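Local coordinates for protein phenylacetaldehyde dehydrogenase (Burkholderia cenocepacia, PDB 4O5H) that probably oxidises phenylacetaldehyde to phenylacetate with NAD+, as a member of the aldehyde dehydrogenase family, at residues I291-V296 / I446-L451; Y324-V329 / M423-V428. All blocks are in the same frame, centred on the assembly; numbering follows the deposited sequence.

Contact 1. Residues I291-V296 / I446-L451; sequences IVLPDV and IWSNDL
Asp295 and Ser448 meet through two different first torsions. The carboxylate of Asp295 is tucked between its own backbone N and carbonyl carbon (chi1 66°), while OG of Ser448 extends trans to its backbone N (chi1 -177°). The two groups close on each other where the strands end. Ser448 OG donates to Asp295 OD1 at 2.7 Å. Asn449 N donates to Asp295 OD2 at 2.9 Å, and that bond is nearly straight. Both oxygens use their syn lone pairs, so the carboxylate is gripped as a fork and its rotation is fixed. Ser448 OG also accepts from Asp450 N at 3.0 Å, which makes an ST turn. The serine hydroxyl thus both donates and accepts. A water donates to Asp295 OD1 and, weakly, to Asp450 OD2; it lies between two acidic groups and may ease their repulsion.

Before this clasp the strands pair in parallel. Trp447 N donates to Ile291 O at 2.8 Å, and Leu293 N donates to Trp447 O at 3.0 Å. Leu293 CD1 reaches the hydroxyl end of Ser448, 3.6 Å from OG. Val296 ends the type I turn that starts at Leu293, and its CG1 lies against the Trp447 backbone and 4.0 Å from Trp447 CB. The indole turns an edge to Ile291 O, and its NE1 bonds to Ser445 OG.

Asp450 is the N-cap of helix 451-457, with OD1 accepting from Ala453 N. That helix packs on Leu293, Ile446 and Ser448. Val292 and Val296 face helix 298-310 on the other side of the sheet. By family, this sheet is probably the core of the catalytic domain. In it, strand 288-292 lies between strands 320-326 and 443-447, and strand 465-468 follows at the edge.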
loop_
_atom_site.group_PDB
_atom_site.type_symbol
_atom_site.label_atom_id
_atom_site.label_comp_id
_atom_site.label_asym_id
_atom_site.label_seq_id
_atom_site.Cartn_x
_atom_site.Cartn_y
_atom_site.Cartn_z
ATOM N N ILE A 291 -8.908 -24.516 12.541
ATOM C CA ILE A 291 -9.203 -25.818 11.931
ATOM C C ILE A 291 -8.535 -26.920 12.716
ATOM O O ILE A 291 -7.323 -26.959 12.810
ATOM C CB ILE A 291 -8.687 -25.848 10.496
ATOM C CG1 ILE A 291 -9.353 -24.746 9.676
ATOM C CG2 ILE A 291 -8.919 -27.215 9.849
ATOM C CD1 ILE A 291 -8.723 -24.590 8.299
ATOM N N VAL A 292 -9.332 -27.818 13.259
ATOM C CA VAL A 292 -8.811 -28.927 14.052
ATOM C C VAL A 292 -8.920 -30.240 13.301
ATOM O O VAL A 292 -10.025 -30.730 13.006
ATOM C CB VAL A 292 -9.563 -29.012 15.393
ATOM C CG1 VAL A 292 -8.986 -30.134 16.273
ATOM C CG2 VAL A 292 -9.488 -27.650 16.108
ATOM N N LEU A 293 -7.763 -30.830 13.015
ATOM C CA LEU A 293 -7.708 -32.110 12.297
ATOM C C LEU A 293 -7.873 -33.291 13.258
ATOM O O LEU A 293 -7.681 -33.144 14.459
ATOM C CB LEU A 293 -6.416 -32.211 11.480
ATOM C CG LEU A 293 -6.203 -31.101 10.451
ATOM C CD1 LEU A 293 -5.006 -31.383 9.556
ATOM C CD2 LEU A 293 -7.457 -30.860 9.605
ATOM N N PRO A 294 -8.270 -34.476 12.726
ATOM C CA PRO A 294 -8.697 -35.553 13.617
ATOM C C PRO A 294 -7.559 -36.255 14.331
ATOM O O PRO A 294 -7.829 -37.058 15.196
ATOM C CB PRO A 294 -9.416 -36.536 12.684
ATOM C CG PRO A 294 -8.896 -36.246 11.332
ATOM C CD PRO A 294 -8.557 -34.780 11.319
ATOM N N ASP A 295 -6.305 -35.948 14.011
ATOM C CA ASP A 295 -5.183 -36.595 14.685
ATOM C C ASP A 295 -4.773 -35.942 16.009
ATOM O O ASP A 295 -3.830 -36.419 16.627
ATOM C CB ASP A 295 -3.965 -36.676 13.763
ATOM C CG ASP A 295 -3.362 -35.265 13.416
ATOM O OD1 ASP A 295 -4.034 -34.476 12.725
ATOM O OD2 ASP A 295 -2.202 -35.018 13.803
ATOM N N VAL A 296 -5.421 -34.856 16.436
ATOM C CA VAL A 296 -4.980 -34.131 17.631
ATOM C C VAL A 296 -5.209 -34.848 18.942
ATOM O O VAL A 296 -6.096 -35.706 19.067
ATOM C CB VAL A 296 -5.687 -32.745 17.800
ATOM C CG1 VAL A 296 -5.298 -31.810 16.675
ATOM C CG2 VAL A 296 -7.193 -32.880 17.877
ATOM N N ILE A 446 -4.323 -24.041 12.311
ATOM C CA ILE A 446 -4.475 -25.442 12.041
ATOM C C ILE A 446 -3.910 -26.202 13.236
ATOM O O ILE A 446 -2.794 -25.888 13.694
ATOM C CB ILE A 446 -3.652 -25.827 10.816
ATOM C CG1 ILE A 446 -4.081 -25.025 9.590
ATOM C CG2 ILE A 446 -3.807 -27.302 10.551
ATOM C CD1 ILE A 446 -3.049 -25.073 8.477
ATOM N N TRP A 447 -4.650 -27.186 13.738
ATOM C CA TRP A 447 -4.252 -27.974 14.895
ATOM C C TRP A 447 -4.089 -29.410 14.407
ATOM O O TRP A 447 -5.088 -30.048 14.082
ATOM C CB TRP A 447 -5.296 -27.835 16.057
ATOM C CG TRP A 447 -5.236 -26.425 16.542
ATOM C CD1 TRP A 447 -5.703 -25.333 15.896
ATOM C CD2 TRP A 447 -4.573 -25.949 17.721
ATOM N NE1 TRP A 447 -5.417 -24.203 16.615
ATOM C CE2 TRP A 447 -4.714 -24.554 17.735
ATOM C CE3 TRP A 447 -3.901 -26.577 18.776
ATOM C CZ2 TRP A 447 -4.175 -23.750 18.735
ATOM C CZ3 TRP A 447 -3.379 -25.794 19.763
ATOM C CH2 TRP A 447 -3.522 -24.377 19.737
ATOM N N SER A 448 -2.843 -29.904 14.414
ATOM C CA SER A 448 -2.463 -31.206 13.880
ATOM C C SER A 448 -0.969 -31.443 14.092
ATOM O O SER A 448 -0.224 -30.492 14.394
ATOM C CB SER A 448 -2.733 -31.250 12.380
ATOM O OG SER A 448 -2.451 -32.523 11.833
ATOM N N ASN A 449 -0.558 -32.689 13.984
ATOM C CA ASN A 449 0.857 -33.068 13.986
ATOM C C ASN A 449 1.193 -33.839 12.689
ATOM O O ASN A 449 2.266 -34.402 12.554
ATOM C CB ASN A 449 1.196 -33.916 15.219
ATOM C CG ASN A 449 2.701 -34.103 15.420
ATOM O OD1 ASN A 449 3.469 -33.149 15.379
ATOM N ND2 ASN A 449 3.121 -35.359 15.600
ATOM N N ASP A 450 0.290 -33.745 11.708
ATOM C CA ASP A 450 0.377 -34.437 10.429
ATOM C C ASP A 450 1.087 -33.498 9.413
ATOM O O ASP A 450 0.468 -32.621 8.858
ATOM C CB ASP A 450 -1.069 -34.735 9.973
ATOM C CG ASP A 450 -1.156 -35.518 8.656
ATOM O OD1 ASP A 450 -0.296 -35.474 7.765
ATOM O OD2 ASP A 450 -2.182 -36.162 8.494
ATOM N N LEU A 451 2.362 -33.747 9.163
ATOM C CA LEU A 451 3.192 -32.911 8.300
ATOM C C LEU A 451 2.584 -32.710 6.923
ATOM O O LEU A 451 2.456 -31.581 6.480
ATOM C CB LEU A 451 4.600 -33.538 8.119
ATOM C CG LEU A 451 5.524 -32.775 7.142
ATOM C CD1 LEU A 451 6.307 -31.723 7.889
ATOM C CD2 LEU A 451 6.497 -33.727 6.456
HETATM O O HOH W 1 -4.850 -35.200 10.285
#

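Contact 2. Residues Y324-V329 / M423-V428; sequences YIHSKV and MPFDDV
Phe425 and His326 form the tight part of this contact. CG of Phe425 sits between its backbone N and carbonyl carbon (chi1 70°), which swings the ring across to the neighbouring strand. There His326 CA lies over the phenyl face, 3.8 Å from the ring centroid, in a CH-pi contact. The imidazole turns its edge toward the same ring in an offset edge-to-face pair, planes at 81°. Phe425 CE2 also comes within 3.4 Å of Tyr324 O. Tyr324 and Met423 run side by side. The methionine bends about its CG-SD bond, packing CE 3.6 Å from Tyr324 CE1. Its SD lies obliquely beside the ring, 5.3 Å from the Tyr324 centroid, a Met-aromatic contact.

The pairing belongs to the parallel part of a mixed seven-stranded sheet, by family probably that of the aldehyde dehydrogenase catalytic domain, flanked by helices. Ile325 N donates to Met423 O at 3.0 Å. Phe425 N donates to Ile325 O at 3.2 Å, from well above the carbonyl plane. Ser327 N bonds to Phe425 O at 2.8 Å.

On the face opposite Phe425, exposed Pro424 packs against Phe330 of helix 330-343. Past the strand ends the contact is looser and faces solvent. There exposed Asp426 curls back, and its OD1 accepts from Ser327 OG at 2.7 Å.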
loop_
_atom_site.group_PDB
_atom_site.type_symbol
_atom_site.label_atom_id
_atom_site.label_comp_id
_atom_site.label_asym_id
_atom_site.label_seq_id
_atom_site.Cartn_x
_atom_site.Cartn_y
_atom_site.Cartn_z
ATOM N N TYR A 324 -13.715 -24.902 13.256
ATOM C CA TYR A 324 -14.143 -25.990 12.404
ATOM C C TYR A 324 -13.357 -27.211 12.852
ATOM O O TYR A 324 -12.137 -27.280 12.696
ATOM C CB TYR A 324 -13.889 -25.638 10.934
ATOM C CG TYR A 324 -14.712 -24.458 10.494
ATOM C CD1 TYR A 324 -16.082 -24.578 10.295
ATOM C CD2 TYR A 324 -14.133 -23.192 10.344
ATOM C CE1 TYR A 324 -16.837 -23.478 9.910
ATOM C CE2 TYR A 324 -14.871 -22.099 9.975
ATOM C CZ TYR A 324 -16.223 -22.227 9.762
ATOM O OH TYR A 324 -16.966 -21.148 9.408
ATOM N N ILE A 325 -14.074 -28.198 13.379
ATOM C CA ILE A 325 -13.448 -29.344 13.999
ATOM C C ILE A 325 -13.925 -30.625 13.322
ATOM O O ILE A 325 -15.114 -30.804 13.092
ATOM C CB ILE A 325 -13.832 -29.437 15.480
ATOM C CG1 ILE A 325 -13.423 -28.152 16.196
ATOM C CG2 ILE A 325 -13.197 -30.653 16.121
ATOM C CD1 ILE A 325 -14.266 -27.890 17.440
ATOM N N HIS A 326 -12.971 -31.477 12.962
ATOM C CA HIS A 326 -13.295 -32.657 12.234
ATOM C C HIS A 326 -14.360 -33.456 13.005
ATOM O O HIS A 326 -14.278 -33.605 14.222
ATOM C CB HIS A 326 -12.031 -33.481 11.980
ATOM C CG HIS A 326 -12.255 -34.621 11.046
ATOM N ND1 HIS A 326 -12.881 -35.776 11.440
ATOM C CD2 HIS A 326 -11.986 -34.772 9.729
ATOM C CE1 HIS A 326 -12.979 -36.604 10.421
ATOM N NE2 HIS A 326 -12.445 -36.016 9.369
ATOM N N SER A 327 -15.322 -33.995 12.267
ATOM C CA SER A 327 -16.448 -34.701 12.854
ATOM C C SER A 327 -16.067 -35.889 13.755
ATOM O O SER A 327 -16.756 -36.154 14.733
ATOM C CB SER A 327 -17.410 -35.182 11.748
ATOM O OG SER A 327 -16.740 -35.989 10.790
ATOM N N LYS A 328 -14.988 -36.594 13.458
ATOM C CA LYS A 328 -14.512 -37.666 14.354
ATOM C C LYS A 328 -14.192 -37.167 15.765
ATOM O O LYS A 328 -14.359 -37.923 16.720
ATOM C CB LYS A 328 -13.330 -38.480 13.762
ATOM N N VAL A 329 -13.798 -35.912 15.938
ATOM C CA VAL A 329 -13.463 -35.417 17.270
ATOM C C VAL A 329 -14.276 -34.199 17.752
ATOM O O VAL A 329 -14.010 -33.661 18.823
ATOM C CB VAL A 329 -11.961 -35.106 17.373
ATOM C CG1 VAL A 329 -11.141 -36.369 17.082
ATOM C CG2 VAL A 329 -11.550 -33.964 16.445
ATOM N N MET A 423 -18.392 -25.568 14.526
ATOM C CA MET A 423 -19.071 -26.475 13.573
ATOM C C MET A 423 -18.166 -27.617 13.134
ATOM O O MET A 423 -16.950 -27.464 13.108
ATOM C CB MET A 423 -19.494 -25.676 12.332
ATOM C CG MET A 423 -20.637 -24.682 12.585
ATOM S SD MET A 423 -20.582 -23.220 11.501
ATOM C CE MET A 423 -19.293 -22.296 12.298
ATOM N N PRO A 424 -18.765 -28.756 12.746
ATOM C CA PRO A 424 -18.029 -29.897 12.263
ATOM C C PRO A 424 -17.719 -29.837 10.776
ATOM O O PRO A 424 -18.339 -29.092 10.044
ATOM C CB PRO A 424 -18.986 -31.057 12.557
ATOM C CG PRO A 424 -20.352 -30.452 12.371
ATOM C CD PRO A 424 -20.212 -29.044 12.888
ATOM N N PHE A 425 -16.739 -30.623 10.344
ATOM C CA PHE A 425 -16.512 -30.891 8.940
ATOM C C PHE A 425 -16.060 -32.318 8.771
ATOM O O PHE A 425 -15.457 -32.894 9.671
ATOM C CB PHE A 425 -15.474 -29.951 8.331
ATOM C CG PHE A 425 -14.067 -30.192 8.809
ATOM C CD1 PHE A 425 -13.232 -31.058 8.134
ATOM C CD2 PHE A 425 -13.547 -29.464 9.895
ATOM C CE1 PHE A 425 -11.941 -31.277 8.566
ATOM C CE2 PHE A 425 -12.237 -29.658 10.320
ATOM C CZ PHE A 425 -11.445 -30.585 9.671
ATOM N N ASP A 426 -16.335 -32.878 7.587
ATOM C CA ASP A 426 -15.993 -34.283 7.290
ATOM C C ASP A 426 -14.732 -34.454 6.513
ATOM O O ASP A 426 -14.133 -35.490 6.602
ATOM C CB ASP A 426 -17.129 -34.957 6.524
ATOM C CG ASP A 426 -18.357 -35.138 7.380
ATOM O OD1 ASP A 426 -18.216 -35.255 8.627
ATOM O OD2 ASP A 426 -19.465 -35.109 6.816
ATOM N N ASP A 427 -14.309 -33.450 5.758
ATOM C CA ASP A 427 -13.036 -33.574 5.060
ATOM C C ASP A 427 -12.350 -32.225 4.860
ATOM O O ASP A 427 -12.997 -31.178 4.897
ATOM C CB ASP A 427 -13.238 -34.273 3.721
ATOM C CG ASP A 427 -14.288 -33.607 2.887
ATOM O OD1 ASP A 427 -14.087 -32.460 2.445
ATOM O OD2 ASP A 427 -15.333 -34.251 2.665
ATOM N N VAL A 428 -11.063 -32.287 4.555
ATOM C CA VAL A 428 -10.260 -31.105 4.492
ATOM C C VAL A 428 -10.691 -30.138 3.388
ATOM O O VAL A 428 -10.615 -28.929 3.583
ATOM C CB VAL A 428 -8.773 -31.428 4.362
ATOM C CG1 VAL A 428 -7.956 -30.131 4.341
ATOM C CG2 VAL A 428 -8.341 -32.273 5.548
#

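Overall arrangement
Coming from the N terminus, the chain reaches strand 288-292 after most of the other, eight-stranded sheet; the end of this strand opens contact 1. Helix 298-310 then leads to strand 320-326, the first side of contact 2. Ninety-three residues separate 324-329 from 423-428, where strand 419-425 returns beside it and closes that loop. Helix 428-436 follows, and strand 443-447 then closes the larger loop of contact 1 on the other flank of strand 288-292. Contact 2 is therefore nested inside contact 1. Strands 288-292 and 320-326 join the two: Val292 probably bonds through its backbone to Tyr324 and His326, and Pro294 packs on His326. Together the contacts tie four adjacent parallel strands at their C-terminal ends.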